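Local coordinates for beta-glycosidase (Bacteroides caccae, PDB 6T2R), which probably hydrolyses internal beta-glycosidic bonds as a family 16 glycoside hydrolase, consistent with endo-beta-galactosidase (O-glycanase) action that initiates mucin breakdown, at residues Leu31-Asn36 with Asp101-His106. Sequence-based numbering, arbitrary orientation.
Sequences LVWEDN and DKRAFH. With SO4 (sulfate ion), chain B.
A cation-pi stack of R103 on W33 joins strand 29-35 of the GH16 beta-sandwich to the loop between strands 92-98 and 108-116. The guanidinium lies flat over one indole face, planes 12° apart. R103 CZ is 3.5 Å from the centroid of the five-membered ring, which supports the cation-pi assignment, and 3.3 Å from W33 CD1. The CB of W33 points toward the loop, and an extended chi1 (-179°) carries the indole on from there. A classic beta bulge, with V32 and W33 opposite the single residue H260 of strand 251-263, interrupts the strand here. R103 CD sits 3.7 Å from the six-membered centroid, a CH-pi contact, and a bend beyond it lays the guanidinium over the five-membered ring. F105 turns its edge to the same indole, offset edge-to-face, and W33 CZ3 meets F105 CZ at 3.8 Å. A sulfate, probably from the crystallisation liquor, accepts hydrogen bonds from H106 N at O1 (2.9 Å, 166°) and from H106 ND1 at O3; H260 NE2 and Q262 NE2 also bind it. Face-on stacking brings W33 NE1 within 3.3 Å of R103 NE, but both are donors; with no hydrogen bond between the segments, cation-pi attraction and dispersion probably supply most of their direct cohesion.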
loop_
_atom_site.group_PDB
_atom_site.type_symbol
_atom_site.label_atom_id
_atom_site.label_comp_id
_atom_site.label_asym_id
_atom_site.label_seq_id
_atom_site.Cartn_x
_atom_site.Cartn_y
_atom_site.Cartn_z
ATOM N N LEU A 31 -10.886 -4.996 -15.920
ATOM C CA LEU A 31 -9.415 -4.914 -15.686
ATOM C C LEU A 31 -8.837 -3.913 -16.686
ATOM O O LEU A 31 -8.939 -4.166 -17.869
ATOM C CB LEU A 31 -8.766 -6.299 -15.827
ATOM C CG LEU A 31 -7.265 -6.339 -15.511
ATOM C CD1 LEU A 31 -7.003 -6.089 -14.031
ATOM C CD2 LEU A 31 -6.664 -7.668 -15.909
ATOM N N VAL A 32 -8.361 -2.760 -16.217
ATOM C CA VAL A 32 -7.796 -1.662 -17.067
ATOM C C VAL A 32 -6.256 -1.757 -17.028
ATOM O O VAL A 32 -5.630 -1.257 -17.964
ATOM C CB VAL A 32 -8.268 -0.254 -16.633
ATOM C CG1 VAL A 32 -9.778 -0.077 -16.810
ATOM C CG2 VAL A 32 -7.829 0.109 -15.196
ATOM N N TRP A 33 -5.661 -2.386 -16.001
ATOM C CA TRP A 33 -4.187 -2.503 -15.870
ATOM C C TRP A 33 -3.816 -3.596 -14.869
ATOM O O TRP A 33 -4.546 -3.775 -13.873
ATOM C CB TRP A 33 -3.603 -1.146 -15.483
ATOM C CG TRP A 33 -2.118 -1.185 -15.344
ATOM C CD1 TRP A 33 -1.195 -1.070 -16.347
ATOM C CD2 TRP A 33 -1.365 -1.413 -14.144
ATOM N NE1 TRP A 33 0.083 -1.194 -15.846
ATOM C CE2 TRP A 33 0.010 -1.416 -14.499
ATOM C CE3 TRP A 33 -1.706 -1.637 -12.814
ATOM C CZ2 TRP A 33 1.025 -1.568 -13.560
ATOM C CZ3 TRP A 33 -0.705 -1.781 -11.889
ATOM C CH2 TRP A 33 0.642 -1.759 -12.251
ATOM N N GLU A 34 -2.741 -4.329 -15.156
ATOM C CA GLU A 34 -2.181 -5.307 -14.221
ATOM C C GLU A 34 -0.652 -5.348 -14.346
ATOM O O GLU A 34 -0.098 -5.013 -15.382
ATOM C CB GLU A 34 -2.844 -6.668 -14.444
ATOM C CG GLU A 34 -2.357 -7.422 -15.675
ATOM C CD GLU A 34 -3.084 -8.736 -15.904
ATOM O OE1 GLU A 34 -3.434 -9.419 -14.923
ATOM O OE2 GLU A 34 -3.342 -9.037 -17.060
ATOM N N ASP A 35 -0.010 -5.795 -13.284
ATOM C CA ASP A 35 1.406 -6.205 -13.309
ATOM C C ASP A 35 1.519 -7.586 -12.646
ATOM O O ASP A 35 1.169 -7.687 -11.460
ATOM C CB ASP A 35 2.251 -5.132 -12.639
ATOM C CG ASP A 35 3.721 -5.324 -12.923
ATOM O OD1 ASP A 35 4.061 -6.453 -13.296
ATOM O OD2 ASP A 35 4.500 -4.332 -12.766
ATOM N N ASN A 36 2.007 -8.596 -13.385
ATOM C CA ASN A 36 2.230 -9.979 -12.882
ATOM C C ASN A 36 3.689 -10.221 -12.518
ATOM O O ASN A 36 4.022 -11.398 -12.229
ATOM C CB ASN A 36 1.787 -11.038 -13.884
ATOM C CG ASN A 36 0.286 -11.164 -13.846
ATOM O OD1 ASN A 36 -0.293 -11.443 -12.796
ATOM N ND2 ASN A 36 -0.343 -10.886 -14.970
ATOM N N ASP A 101 5.363 9.355 -10.126
ATOM C CA ASP A 101 5.865 10.021 -11.348
ATOM C C ASP A 101 5.778 9.057 -12.527
ATOM O O ASP A 101 6.188 9.493 -13.585
ATOM C CB ASP A 101 7.285 10.568 -11.157
ATOM C CG ASP A 101 7.390 11.671 -10.090
ATOM O OD1 ASP A 101 6.539 12.571 -10.103
ATOM O OD2 ASP A 101 8.287 11.602 -9.209
ATOM N N LYS A 102 5.243 7.836 -12.374
ATOM C CA LYS A 102 5.192 6.850 -13.499
ATOM C C LYS A 102 3.780 6.323 -13.772
ATOM O O LYS A 102 3.444 6.190 -14.949
ATOM C CB LYS A 102 6.135 5.675 -13.223
ATOM C CG LYS A 102 7.610 6.050 -13.274
ATOM C CD LYS A 102 8.605 4.920 -13.028
ATOM C CE LYS A 102 9.999 5.397 -13.372
ATOM N NZ LYS A 102 11.003 4.414 -12.958
ATOM N N ARG A 103 3.012 5.904 -12.764
ATOM C CA ARG A 103 1.633 5.466 -13.035
ATOM C C ARG A 103 0.675 6.019 -11.966
ATOM O O ARG A 103 0.883 5.798 -10.747
ATOM C CB ARG A 103 1.537 3.944 -13.164
ATOM C CG ARG A 103 0.074 3.524 -13.276
ATOM C CD ARG A 103 -0.093 2.100 -13.720
ATOM N NE ARG A 103 0.288 2.010 -15.114
ATOM C CZ ARG A 103 -0.545 2.135 -16.146
ATOM N NH1 ARG A 103 -1.834 2.340 -15.938
ATOM N NH2 ARG A 103 -0.086 2.044 -17.389
ATOM N N ALA A 104 -0.372 6.666 -12.430
ATOM C CA ALA A 104 -1.435 7.267 -11.598
ATOM C C ALA A 104 -2.628 6.317 -11.586
ATOM O O ALA A 104 -2.995 5.856 -12.645
ATOM C CB ALA A 104 -1.811 8.613 -12.167
ATOM N N PHE A 105 -3.225 6.080 -10.429
ATOM C CA PHE A 105 -4.516 5.376 -10.324
ATOM C C PHE A 105 -5.615 6.415 -10.109
ATOM O O PHE A 105 -5.472 7.194 -9.158
ATOM C CB PHE A 105 -4.414 4.341 -9.217
ATOM C CG PHE A 105 -3.332 3.334 -9.503
ATOM C CD1 PHE A 105 -2.006 3.626 -9.230
ATOM C CD2 PHE A 105 -3.638 2.108 -10.067
ATOM C CE1 PHE A 105 -0.999 2.728 -9.533
ATOM C CE2 PHE A 105 -2.638 1.180 -10.317
ATOM C CZ PHE A 105 -1.318 1.511 -10.077
ATOM N N HIS A 106 -6.607 6.455 -11.009
ATOM C CA HIS A 106 -7.810 7.322 -10.945
ATOM C C HIS A 106 -8.944 6.501 -10.343
ATOM O O HIS A 106 -9.685 5.857 -11.098
ATOM C CB HIS A 106 -8.156 7.861 -12.349
ATOM C CG HIS A 106 -7.050 8.667 -12.943
ATOM N ND1 HIS A 106 -5.925 8.076 -13.567
ATOM C CD2 HIS A 106 -6.848 9.994 -12.978
ATOM C CE1 HIS A 106 -5.104 9.024 -13.958
ATOM N NE2 HIS A 106 -5.637 10.202 -13.597
HETATM S S SO4 B . -6.868 4.418 -14.535
HETATM O O1 SO4 B . -6.748 4.483 -13.080
HETATM O O2 SO4 B . -5.961 3.409 -15.055
HETATM O O3 SO4 B . -6.518 5.691 -15.080
HETATM O O4 SO4 B . -8.218 4.050 -14.886
#